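Local coordinates for protein restriction endonuclease AspBHI (Azoarcus sp., PDB 4OC8) that cuts DNA in a modification-dependent manner, probably pairing a PUA-like N-terminal DNA-binding domain with a PD-(D/E)XK-type nuclease domain, at residues A[171-176]-A[208-213]; A[114-119]-A[202-207]; A[179-184]-A[196-201]. One frame throughout, in Å; residues are numbered along the deposited sequence.

Contact 1 (A[171-176]-A[208-213])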
ATOM      1  N   VAL A 171       1.814  19.858  -4.095  1.00 32.02           N
ATOM      2  CA  VAL A 171       2.197  19.109  -2.902  1.00 30.44           C
ATOM      3  C   VAL A 171       3.277  19.850  -2.116  1.00 30.65           C
ATOM      4  O   VAL A 171       4.323  20.210  -2.659  1.00 31.35           O
ATOM      5  CB  VAL A 171       2.688  17.683  -3.249  1.00 30.05           C
ATOM      6  CG1 VAL A 171       3.080  16.934  -1.989  1.00 29.87           C
ATOM      7  CG2 VAL A 171       1.613  16.919  -4.000  1.00 26.56           C
ATOM      8  N   PHE A 172       3.002  20.093  -0.840  1.00 33.02           N
ATOM      9  CA  PHE A 172       3.979  20.692   0.061  1.00 40.60           C
ATOM     10  C   PHE A 172       4.249  19.727   1.206  1.00 37.96           C
ATOM     11  O   PHE A 172       3.481  18.792   1.430  1.00 40.89           O
ATOM     12  CB  PHE A 172       3.466  22.025   0.618  1.00 32.30           C
ATOM     13  CG  PHE A 172       3.274  23.085  -0.427  1.00 31.50           C
ATOM     14  CD1 PHE A 172       4.289  23.983  -0.720  1.00 39.71           C
ATOM     15  CD2 PHE A 172       2.079  23.188  -1.118  1.00 33.49           C
ATOM     16  CE1 PHE A 172       4.113  24.965  -1.688  1.00 36.39           C
ATOM     17  CE2 PHE A 172       1.899  24.164  -2.086  1.00 35.59           C
ATOM     18  CZ  PHE A 172       2.920  25.052  -2.371  1.00 29.29           C
ATOM     19  N   THR A 173       5.344  19.949   1.924  1.00 36.76           N
ATOM     20  CA  THR A 173       5.628  19.180   3.131  1.00 36.29           C
ATOM     21  C   THR A 173       5.908  20.117   4.302  1.00 33.44           C
ATOM     22  O   THR A 173       6.739  21.018   4.196  1.00 37.54           O
ATOM     23  CB  THR A 173       6.824  18.225   2.943  1.00 34.99           C
ATOM     24  OG1 THR A 173       6.479  17.194   2.008  1.00 39.43           O
ATOM     25  CG2 THR A 173       7.205  17.587   4.265  1.00 27.27           C
ATOM     26  N   ILE A 174       5.191  19.912   5.402  1.00 28.29           N
ATOM     27  CA  ILE A 174       5.432  20.642   6.639  1.00 26.55           C
ATOM     28  C   ILE A 174       6.750  20.201   7.273  1.00 32.32           C
ATOM     29  O   ILE A 174       6.924  19.023   7.599  1.00 28.05           O
ATOM     30  CB  ILE A 174       4.321  20.371   7.660  1.00 26.59           C
ATOM     31  CG1 ILE A 174       2.946  20.586   7.029  1.00 30.97           C
ATOM     32  CG2 ILE A 174       4.501  21.238   8.877  1.00 24.21           C
ATOM     33  CD1 ILE A 174       2.718  21.981   6.535  1.00 30.82           C
ATOM     34  N   LEU A 175       7.670  21.151   7.451  1.00 32.37           N
ATOM     35  CA  LEU A 175       8.963  20.886   8.081  1.00 24.34           C
ATOM     36  C   LEU A 175       8.815  20.618   9.578  1.00 28.34           C
ATOM     37  O   LEU A 175       7.912  21.149  10.217  1.00 30.13           O
ATOM     38  CB  LEU A 175       9.913  22.062   7.860  1.00 21.59           C
ATOM     39  CG  LEU A 175      10.506  22.215   6.460  1.00 26.77           C
ATOM     40  CD1 LEU A 175      11.462  23.398   6.409  1.00 30.12           C
ATOM     41  CD2 LEU A 175      11.207  20.939   6.038  1.00 22.18           C
ATOM     42  N   ASP A 176       9.712  19.805  10.132  1.00 36.04           N
ATOM     43  CA  ASP A 176       9.695  19.480  11.564  1.00 34.21           C
ATOM     44  C   ASP A 176      10.200  20.629  12.435  1.00 31.40           C
ATOM     45  O   ASP A 176      11.354  20.635  12.850  1.00 32.92           O
ATOM     46  CB  ASP A 176      10.514  18.222  11.862  1.00 26.83           C
ATOM     47  CG  ASP A 176      10.310  17.712  13.280  1.00 34.42           C
ATOM     48  OD1 ASP A 176       9.554  18.339  14.047  1.00 34.22           O
ATOM     49  OD2 ASP A 176      10.915  16.672  13.625  1.00 37.85           O
ATOM     50  N   GLY A 208      18.733  20.828   0.043  1.00 43.65           N
ATOM     51  CA  GLY A 208      17.544  20.482  -0.710  1.00 40.49           C
ATOM     52  C   GLY A 208      16.716  19.412  -0.020  1.00 52.87           C
ATOM     53  O   GLY A 208      15.595  19.109  -0.435  1.00 53.45           O
ATOM     54  N   GLY A 209      17.269  18.837   1.041  1.00 47.30           N
ATOM     55  CA  GLY A 209      16.608  17.755   1.742  1.00 39.28           C
ATOM     56  C   GLY A 209      15.446  18.219   2.600  1.00 47.32           C
ATOM     57  O   GLY A 209      15.387  19.375   3.032  1.00 40.36           O
ATOM     58  N   ILE A 210      14.517  17.302   2.855  1.00 41.62           N
ATOM     59  CA  ILE A 210      13.315  17.624   3.610  1.00 37.71           C
ATOM     60  C   ILE A 210      13.183  16.761   4.861  1.00 42.11           C
ATOM     61  O   ILE A 210      13.172  15.532   4.777  1.00 44.49           O
ATOM     62  CB  ILE A 210      12.047  17.422   2.756  1.00 34.94           C
ATOM     63  CG1 ILE A 210      12.116  18.251   1.475  1.00 29.51           C
ATOM     64  CG2 ILE A 210      10.810  17.784   3.549  1.00 33.70           C
ATOM     65  CD1 ILE A 210      10.876  18.156   0.639  1.00 29.87           C
ATOM     66  N   ARG A 211      13.089  17.411   6.018  1.00 31.26           N
ATOM     67  CA  ARG A 211      12.787  16.718   7.260  1.00 34.85           C
ATOM     68  C   ARG A 211      11.333  16.972   7.637  1.00 39.44           C
ATOM     69  O   ARG A 211      11.002  18.032   8.169  1.00 37.71           O
ATOM     70  CB  ARG A 211      13.701  17.180   8.395  1.00 43.07           C
ATOM     71  CG  ARG A 211      13.330  16.571   9.741  1.00 52.92           C
ATOM     72  CD  ARG A 211      14.037  17.249  10.895  1.00 60.13           C
ATOM     73  NE  ARG A 211      15.485  17.101  10.806  1.00 77.77           N
ATOM     74  CZ  ARG A 211      16.156  16.032  11.225  1.00 81.32           C
ATOM     75  NH1 ARG A 211      15.510  15.003  11.764  1.00 73.78           N
ATOM     76  NH2 ARG A 211      17.474  15.991  11.100  1.00 81.60           N
ATOM     77  N   PRO A 212      10.455  15.997   7.358  1.00 35.03           N
ATOM     78  CA  PRO A 212       9.012  16.154   7.554  1.00 32.01           C
ATOM     79  C   PRO A 212       8.578  16.096   9.009  1.00 36.74           C
ATOM     80  O   PRO A 212       9.190  15.384   9.804  1.00 41.78           O
ATOM     81  CB  PRO A 212       8.440  14.950   6.813  1.00 33.86           C
ATOM     82  CG  PRO A 212       9.516  13.945   6.859  1.00 40.40           C
ATOM     83  CD  PRO A 212      10.779  14.718   6.709  1.00 35.58           C
ATOM     84  N   LEU A 213       7.525  16.839   9.340  1.00 30.98           N
ATOM     85  CA  LEU A 213       6.885  16.743  10.643  1.00 33.07           C
ATOM     86  C   LEU A 213       5.881  15.594  10.595  1.00 41.46           C
ATOM     87  O   LEU A 213       4.765  15.753  10.102  1.00 40.65           O
ATOM     88  CB  LEU A 213       6.173  18.052  10.990  1.00 29.46           C
ATOM     89  CG  LEU A 213       5.776  18.353  12.442  1.00 31.53           C
ATOM     90  CD1 LEU A 213       5.216  19.763  12.541  1.00 31.99           C
ATOM     91  CD2 LEU A 213       4.768  17.366  13.002  1.00 27.62           C
TER

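Contact 2 (A[114-119]-A[202-207])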
ATOM      1  N   GLY A 114      17.200  24.778  -8.897  1.00 44.61           N
ATOM      2  CA  GLY A 114      18.388  24.920  -8.075  1.00 47.97           C
ATOM      3  C   GLY A 114      18.551  26.318  -7.504  1.00 51.99           C
ATOM      4  O   GLY A 114      19.648  26.733  -7.145  1.00 66.28           O
ATOM      5  N   GLN A 115      17.445  27.047  -7.438  1.00 43.32           N
ATOM      6  CA  GLN A 115      17.422  28.375  -6.861  1.00 35.74           C
ATOM      7  C   GLN A 115      16.431  28.435  -5.713  1.00 39.71           C
ATOM      8  O   GLN A 115      15.362  29.026  -5.853  1.00 42.59           O
ATOM      9  CB  GLN A 115      16.990  29.402  -7.891  1.00 40.21           C
ATOM     10  CG  GLN A 115      17.617  29.260  -9.249  1.00 51.02           C
ATOM     11  CD  GLN A 115      16.897  30.098 -10.273  1.00 55.00           C
ATOM     12  OE1 GLN A 115      15.667  30.145 -10.297  1.00 56.88           O
ATOM     13  NE2 GLN A 115      17.654  30.783 -11.112  1.00 54.96           N
ATOM     14  N   ARG A 116      16.793  27.858  -4.574  1.00 33.12           N
ATOM     15  CA  ARG A 116      15.876  27.779  -3.445  1.00 31.27           C
ATOM     16  C   ARG A 116      15.861  29.031  -2.585  1.00 42.44           C
ATOM     17  O   ARG A 116      15.000  29.185  -1.713  1.00 47.10           O
ATOM     18  CB  ARG A 116      16.195  26.563  -2.587  1.00 31.72           C
ATOM     19  CG  ARG A 116      15.919  25.250  -3.278  1.00 37.57           C
ATOM     20  CD  ARG A 116      16.244  24.096  -2.367  1.00 41.72           C
ATOM     21  NE  ARG A 116      17.677  23.998  -2.123  1.00 46.41           N
ATOM     22  CZ  ARG A 116      18.475  23.132  -2.736  1.00 51.45           C
ATOM     23  NH1 ARG A 116      17.975  22.281  -3.624  1.00 49.47           N
ATOM     24  NH2 ARG A 116      19.770  23.109  -2.452  1.00 48.75           N
ATOM     25  N   HIS A 117      16.819  29.921  -2.825  1.00 46.09           N
ATOM     26  CA  HIS A 117      16.925  31.154  -2.053  1.00 38.96           C
ATOM     27  C   HIS A 117      15.808  32.138  -2.400  1.00 46.60           C
ATOM     28  O   HIS A 117      15.496  33.035  -1.616  1.00 55.17           O
ATOM     29  CB  HIS A 117      18.294  31.800  -2.259  1.00 35.50           C
ATOM     30  CG  HIS A 117      18.663  31.991  -3.697  1.00 42.55           C
ATOM     31  ND1 HIS A 117      19.190  30.980  -4.468  1.00 43.14           N
ATOM     32  CD2 HIS A 117      18.581  33.079  -4.501  1.00 38.43           C
ATOM     33  CE1 HIS A 117      19.417  31.434  -5.690  1.00 39.21           C
ATOM     34  NE2 HIS A 117      19.057  32.702  -5.736  1.00 40.90           N
ATOM     35  N   LEU A 118      15.204  31.960  -3.572  1.00 46.65           N
ATOM     36  CA  LEU A 118      14.105  32.818  -4.004  1.00 44.03           C
ATOM     37  C   LEU A 118      12.773  32.335  -3.448  1.00 45.24           C
ATOM     38  O   LEU A 118      11.821  33.110  -3.334  1.00 47.84           O
ATOM     39  CB  LEU A 118      14.030  32.869  -5.529  1.00 43.39           C
ATOM     40  CG  LEU A 118      15.332  33.226  -6.242  1.00 47.74           C
ATOM     41  CD1 LEU A 118      15.167  33.076  -7.740  1.00 43.74           C
ATOM     42  CD2 LEU A 118      15.766  34.634  -5.878  1.00 40.50           C
ATOM     43  N   VAL A 119      12.709  31.054  -3.106  1.00 35.10           N
ATOM     44  CA  VAL A 119      11.486  30.483  -2.563  1.00 35.97           C
ATOM     45  C   VAL A 119      11.156  31.090  -1.202  1.00 41.57           C
ATOM     46  O   VAL A 119      11.961  31.032  -0.274  1.00 43.13           O
ATOM     47  CB  VAL A 119      11.587  28.957  -2.439  1.00 38.89           C
ATOM     48  CG1 VAL A 119      10.312  28.390  -1.843  1.00 34.59           C
ATOM     49  CG2 VAL A 119      11.856  28.341  -3.796  1.00 35.91           C
ATOM     50  N   ASN A 202      16.937  26.000   6.970  1.00 37.75           N
ATOM     51  CA  ASN A 202      18.301  26.196   6.479  1.00 40.36           C
ATOM     52  C   ASN A 202      18.825  24.936   5.811  1.00 40.27           C
ATOM     53  O   ASN A 202      19.491  24.996   4.775  1.00 39.65           O
ATOM     54  CB  ASN A 202      19.243  26.616   7.610  1.00 41.55           C
ATOM     55  CG  ASN A 202      18.993  28.032   8.082  1.00 44.22           C
ATOM     56  OD1 ASN A 202      18.658  28.912   7.290  1.00 55.77           O
ATOM     57  ND2 ASN A 202      19.153  28.260   9.383  1.00 36.57           N
ATOM     58  N   ALA A 203      18.512  23.795   6.415  1.00 37.47           N
ATOM     59  CA  ALA A 203      18.878  22.499   5.867  1.00 35.79           C
ATOM     60  C   ALA A 203      18.301  22.339   4.469  1.00 44.25           C
ATOM     61  O   ALA A 203      19.004  21.920   3.536  1.00 45.60           O
ATOM     62  CB  ALA A 203      18.388  21.389   6.771  1.00 23.43           C
ATOM     63  N   TRP A 204      17.022  22.681   4.321  1.00 38.13           N
ATOM     64  CA  TRP A 204      16.394  22.589   3.010  1.00 39.97           C
ATOM     65  C   TRP A 204      17.063  23.545   2.021  1.00 41.16           C
ATOM     66  O   TRP A 204      17.249  23.212   0.852  1.00 39.14           O
ATOM     67  CB  TRP A 204      14.882  22.841   3.084  1.00 36.13           C
ATOM     68  CG  TRP A 204      14.227  22.741   1.735  1.00 39.69           C
ATOM     69  CD1 TRP A 204      13.873  21.597   1.076  1.00 37.84           C
ATOM     70  CD2 TRP A 204      13.878  23.826   0.870  1.00 35.92           C
ATOM     71  NE1 TRP A 204      13.316  21.905  -0.141  1.00 31.85           N
ATOM     72  CE2 TRP A 204      13.310  23.269  -0.293  1.00 36.45           C
ATOM     73  CE3 TRP A 204      13.985  25.218   0.967  1.00 35.27           C
ATOM     74  CZ2 TRP A 204      12.852  24.051  -1.350  1.00 40.43           C
ATOM     75  CZ3 TRP A 204      13.532  25.995  -0.083  1.00 39.46           C
ATOM     76  CH2 TRP A 204      12.976  25.411  -1.227  1.00 39.11           C
ATOM     77  N   LEU A 205      17.435  24.727   2.501  1.00 35.46           N
ATOM     78  CA  LEU A 205      18.082  25.725   1.660  1.00 38.02           C
ATOM     79  C   LEU A 205      19.412  25.230   1.109  1.00 45.18           C
ATOM     80  O   LEU A 205      19.679  25.346  -0.088  1.00 42.60           O
ATOM     81  CB  LEU A 205      18.300  27.023   2.434  1.00 41.63           C
ATOM     82  CG  LEU A 205      17.152  28.026   2.404  1.00 37.10           C
ATOM     83  CD1 LEU A 205      17.481  29.235   3.257  1.00 35.77           C
ATOM     84  CD2 LEU A 205      16.884  28.436   0.972  1.00 38.34           C
ATOM     85  N   SER A 206      20.244  24.679   1.987  1.00 45.96           N
ATOM     86  CA  SER A 206      21.586  24.261   1.595  1.00 43.73           C
ATOM     87  C   SER A 206      21.620  22.950   0.819  1.00 45.48           C
ATOM     88  O   SER A 206      22.287  22.856  -0.209  1.00 42.56           O
ATOM     89  CB  SER A 206      22.515  24.177   2.810  1.00 38.93           C
ATOM     90  OG  SER A 206      21.920  23.441   3.863  1.00 52.09           O
ATOM     91  N   ALA A 207      20.897  21.944   1.306  1.00 49.27           N
ATOM     92  CA  ALA A 207      21.041  20.594   0.764  1.00 46.98           C
ATOM     93  C   ALA A 207      19.874  20.170  -0.124  1.00 47.66           C
ATOM     94  O   ALA A 207      20.005  19.263  -0.946  1.00 48.60           O
ATOM     95  CB  ALA A 207      21.247  19.591   1.895  1.00 55.68           C
TER

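Contact 3 (A[179-184]-A[196-201])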
ATOM      1  N   VAL A 179       7.978  25.544  16.696  1.00 36.40           N
ATOM      2  CA  VAL A 179       7.758  26.981  16.839  1.00 36.46           C
ATOM      3  C   VAL A 179       8.492  27.798  15.780  1.00 37.06           C
ATOM      4  O   VAL A 179       9.704  27.664  15.588  1.00 35.27           O
ATOM      5  CB  VAL A 179       8.172  27.493  18.235  1.00 29.62           C
ATOM      6  CG1 VAL A 179       7.926  28.982  18.331  1.00 32.56           C
ATOM      7  CG2 VAL A 179       7.409  26.756  19.331  1.00 27.25           C
ATOM      8  N   ILE A 180       7.740  28.649  15.094  1.00 32.78           N
ATOM      9  CA  ILE A 180       8.315  29.543  14.101  1.00 40.47           C
ATOM     10  C   ILE A 180       8.343  30.964  14.655  1.00 42.00           C
ATOM     11  O   ILE A 180       7.295  31.554  14.915  1.00 46.14           O
ATOM     12  CB  ILE A 180       7.506  29.515  12.796  1.00 38.47           C
ATOM     13  CG1 ILE A 180       7.224  28.069  12.384  1.00 34.35           C
ATOM     14  CG2 ILE A 180       8.243  30.258  11.702  1.00 36.21           C
ATOM     15  CD1 ILE A 180       8.470  27.267  12.110  1.00 35.48           C
ATOM     16  N   PRO A 181       9.551  31.511  14.850  1.00 37.47           N
ATOM     17  CA  PRO A 181       9.732  32.843  15.428  1.00 35.70           C
ATOM     18  C   PRO A 181       9.039  33.897  14.581  1.00 38.06           C
ATOM     19  O   PRO A 181       9.310  33.963  13.384  1.00 44.69           O
ATOM     20  CB  PRO A 181      11.247  33.047  15.349  1.00 38.45           C
ATOM     21  CG  PRO A 181      11.820  31.681  15.288  1.00 29.70           C
ATOM     22  CD  PRO A 181      10.835  30.882  14.502  1.00 43.95           C
ATOM     23  N   ARG A 182       8.167  34.706  15.177  1.00 37.06           N
ATOM     24  CA  ARG A 182       7.521  35.778  14.427  1.00 40.43           C
ATOM     25  C   ARG A 182       8.524  36.858  14.024  1.00 42.92           C
ATOM     26  O   ARG A 182       8.320  37.563  13.034  1.00 48.00           O
ATOM     27  CB  ARG A 182       6.337  36.383  15.191  1.00 47.89           C
ATOM     28  CG  ARG A 182       6.699  37.158  16.443  1.00 51.37           C
ATOM     29  CD  ARG A 182       5.505  37.965  16.942  1.00 50.15           C
ATOM     30  NE  ARG A 182       5.350  39.227  16.220  1.00 66.70           N
ATOM     31  CZ  ARG A 182       4.193  39.696  15.763  1.00 62.10           C
ATOM     32  NH1 ARG A 182       3.076  39.004  15.946  1.00 56.10           N
ATOM     33  NH2 ARG A 182       4.154  40.857  15.121  1.00 52.35           N
ATOM     34  N   ALA A 183       9.607  36.974  14.788  1.00 37.93           N
ATOM     35  CA  ALA A 183      10.711  37.855  14.424  1.00 35.60           C
ATOM     36  C   ALA A 183      11.254  37.494  13.040  1.00 43.80           C
ATOM     37  O   ALA A 183      11.471  38.369  12.200  1.00 45.39           O
ATOM     38  CB  ALA A 183      11.812  37.771  15.456  1.00 42.62           C
ATOM     39  N   TRP A 184      11.462  36.198  12.810  1.00 48.03           N
ATOM     40  CA  TRP A 184      11.961  35.707  11.527  1.00 46.52           C
ATOM     41  C   TRP A 184      10.951  35.948  10.420  1.00 47.18           C
ATOM     42  O   TRP A 184      11.310  36.368   9.314  1.00 47.20           O
ATOM     43  CB  TRP A 184      12.272  34.214  11.606  1.00 41.08           C
ATOM     44  CG  TRP A 184      12.818  33.642  10.328  1.00 43.72           C
ATOM     45  CD1 TRP A 184      14.005  33.957   9.730  1.00 48.85           C
ATOM     46  CD2 TRP A 184      12.208  32.641   9.502  1.00 49.21           C
ATOM     47  NE1 TRP A 184      14.168  33.222   8.580  1.00 53.33           N
ATOM     48  CE2 TRP A 184      13.078  32.404   8.418  1.00 52.97           C
ATOM     49  CE3 TRP A 184      11.007  31.925   9.571  1.00 48.22           C
ATOM     50  CZ2 TRP A 184      12.787  31.481   7.412  1.00 45.53           C
ATOM     51  CZ3 TRP A 184      10.721  31.009   8.572  1.00 35.64           C
ATOM     52  CH2 TRP A 184      11.607  30.796   7.509  1.00 43.69           C
ATOM     53  N   LEU A 196      17.562  33.798  12.206  1.00 50.96           N
ATOM     54  CA  LEU A 196      16.600  33.144  13.087  1.00 50.77           C
ATOM     55  C   LEU A 196      15.831  32.046  12.355  1.00 50.31           C
ATOM     56  O   LEU A 196      14.819  31.549  12.854  1.00 46.97           O
ATOM     57  CB  LEU A 196      15.620  34.158  13.686  1.00 55.25           C
ATOM     58  CG  LEU A 196      16.111  35.012  14.858  1.00 62.29           C
ATOM     59  CD1 LEU A 196      16.972  36.167  14.367  1.00 58.74           C
ATOM     60  CD2 LEU A 196      14.940  35.523  15.698  1.00 45.62           C
ATOM     61  N   ALA A 197      16.313  31.676  11.171  1.00 47.02           N
ATOM     62  CA  ALA A 197      15.687  30.620  10.383  1.00 47.86           C
ATOM     63  C   ALA A 197      15.761  29.286  11.111  1.00 51.62           C
ATOM     64  O   ALA A 197      16.817  28.918  11.630  1.00 60.01           O
ATOM     65  CB  ALA A 197      16.349  30.511   9.020  1.00 48.24           C
ATOM     66  N   PRO A 198      14.633  28.562  11.168  1.00 43.40           N
ATOM     67  CA  PRO A 198      14.604  27.215  11.749  1.00 42.89           C
ATOM     68  C   PRO A 198      15.617  26.304  11.074  1.00 40.01           C
ATOM     69  O   PRO A 198      15.935  26.504   9.900  1.00 48.73           O
ATOM     70  CB  PRO A 198      13.180  26.745  11.457  1.00 30.34           C
ATOM     71  CG  PRO A 198      12.385  28.005  11.446  1.00 33.42           C
ATOM     72  CD  PRO A 198      13.285  29.036  10.815  1.00 39.32           C
ATOM     73  N   VAL A 199      16.125  25.325  11.814  1.00 35.29           N
ATOM     74  CA  VAL A 199      17.187  24.464  11.313  1.00 38.14           C
ATOM     75  C   VAL A 199      16.738  23.701  10.070  1.00 45.30           C
ATOM     76  O   VAL A 199      17.492  23.586   9.103  1.00 44.22           O
ATOM     77  CB  VAL A 199      17.663  23.456  12.384  1.00 27.43           C
ATOM     78  CG1 VAL A 199      18.867  22.691  11.886  1.00 20.81           C
ATOM     79  CG2 VAL A 199      17.987  24.169  13.676  1.00 26.12           C
ATOM     80  N   ALA A 200      15.511  23.185  10.101  1.00 32.03           N
ATOM     81  CA  ALA A 200      14.971  22.429   8.975  1.00 35.47           C
ATOM     82  C   ALA A 200      14.913  23.280   7.698  1.00 40.88           C
ATOM     83  O   ALA A 200      15.168  22.788   6.588  1.00 35.72           O
ATOM     84  CB  ALA A 200      13.593  21.870   9.322  1.00 31.25           C
ATOM     85  N   TRP A 201      14.600  24.562   7.867  1.00 39.65           N
ATOM     86  CA  TRP A 201      14.564  25.482   6.742  1.00 35.91           C
ATOM     87  C   TRP A 201      15.947  25.699   6.133  1.00 40.56           C
ATOM     88  O   TRP A 201      16.110  25.593   4.918  1.00 43.10           O
ATOM     89  CB  TRP A 201      13.939  26.822   7.129  1.00 32.71           C
ATOM     90  CG  TRP A 201      13.848  27.751   5.957  1.00 37.66           C
ATOM     91  CD1 TRP A 201      14.738  28.726   5.614  1.00 34.82           C
ATOM     92  CD2 TRP A 201      12.824  27.773   4.954  1.00 39.97           C
ATOM     93  NE1 TRP A 201      14.327  29.363   4.471  1.00 35.04           N
ATOM     94  CE2 TRP A 201      13.155  28.796   4.044  1.00 42.73           C
ATOM     95  CE3 TRP A 201      11.658  27.031   4.741  1.00 39.77           C
ATOM     96  CZ2 TRP A 201      12.361  29.095   2.935  1.00 37.55           C
ATOM     97  CZ3 TRP A 201      10.869  27.334   3.639  1.00 36.15           C
ATOM     98  CH2 TRP A 201      11.226  28.354   2.753  1.00 36.36           C
TER

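Contact 1 (A[171-176]-A[208-213])
T173 overlaps I210 through one methyl, its CG2 lying 3.7 Å from I210 CG2, and the same methyl meets P212 CB at 3.9 Å, with the threonine and proline side chains side by side. This CG2 stands anti to the backbone N; OG1 is thereby left beside that N and hydrogen-bonds to G143 O. A second apolar touch, L175 CD2 to I210 CG2 at 4.0 Å, covers the same isoleucine methyl.

The backbones meet in a single bridge, L175 with P212. L213 N donates to I174 O at 2.9 Å with 162° at the hydrogen, and D176 N to R211 O at 2.9 Å with 150°. L213 CD1 crosses to I174 CG2 at 4.0 Å and the leucine also packs on W157 of a neighbouring subunit; an alanine in place of L213 would probably keep the backbone bond but lose the CD1 touch on I174 and most of the packing on W157. D176 and R211 put their carbon chains together, CB to CD, while D176 OD1 hydrogen-bonds to NE1 of that same W157. The chemistry implies main-chain pairing under an apolar cover, with the aspartate's polar end committed to the tetramer interface.

Contact 2 (A[114-119]-A[202-207])
R116 runs across one face of the W204 indole, its carbons following the six-membered ring: CB and CG lie near CH2, and CD sits 3.6 Å from the ring centroid, 14° off the normal, a CH-pi contact over the face. The chain bends about the CG-CD bond (chi3 -68°), lifting NE off the ring, and the guanidinium plane ends 64° from the indole. R116 CZ is 5.8 Å from the six-membered-ring centroid, at most a weak cation-pi attraction.

The turned guanidinium instead grips L205 O side-on, through NE at 3.2 Å and NH2 at 3.3 Å. The oxygen lies almost in the guanidinium plane, whereas both nitrogens come from above one face of the carbonyl plane and neither follows a lone pair. V119 meets the same tryptophan differently, its CB 4.0 Å from CH2 at the ring's edge and the two side chains crossing at about a right angle. L205 returns the contact with CD2, which lies 3.4 Å from R116 O.

L205 belongs to the last turn of helix 199-207, which G208 leaves with positive phi, and the helix dipole would be expected to favour a positive group there. This is the arrangement of an arginine bound to a carbonyl at a helix C-terminus, here joining the loop after helix 100-113 to helix 199-207 in a domain assigned to the PUA clan.

Contact 3 (A[179-184]-A[196-201])
The W184 indole has the 196-198 backbone and proline ring spread over one face and a second tryptophan at its edge. A197 CA stands 3.7 Å from the centroid of the five-membered ring, 18° off the normal, and P198 CD lies 3.8 Å from that of the six-membered ring, almost straight above it; both are CH-pi contacts. L196 O is over the same face. At the far rim W201 NE1 lies in the indole plane, and W184 points its edge at the face of W201 in a T-shaped pair. Their planes are 65° apart and the six-membered ring of W184 is centred 5.1 Å from the five-membered ring of W201, with CZ2 of W184 and CD1 of W201 in closest touch at 3.8 Å. The CB bond of W184 points toward 196-201, and with CG anti to the backbone N (chi1 -179°) the ring extends along that segment to W201.

Helices 182-189 and 199-207 each open with a proline at the N-cap position, P181 and P198, so the contact joins two helix starts of the PUA-clan domain. Acidic side chains meet backbone N-H groups near both: D13 accepts from R182 N and E177 from A200 N.

No hydrogen bond crosses between the two segments, and the contact is held mainly by apolar touches. I180 CD1 comes at about a right angle to P198, 4.0 Å from its CG. On the exposed flank, A183 CB meets L196 CD2 at 3.9 Å, and the CB atoms of W184 and L196 lie alongside.

Helix 199-207 ties the three together: contact 3 uses its start, contact 2 its later turns, and contact 1 the loop that follows. The centre of contact 2 is about 12 Å from that of contact 1 and about 14 Å from that of contact 3; contacts 1 and 3 are also about 14 Å apart. They touch directly: I210 CG1 lies 3.8 Å from W204 CD1, L175 CD1 is 3.7 Å from W201 N, and V119 O is 3.8 Å from W201 CZ2. W201 and W204 also meet, linking contacts 2 and 3. Along the chain, contact 3 nests inside the loops closed by both others. Through R211 and D176 contact 1 reaches two neighbouring subunits.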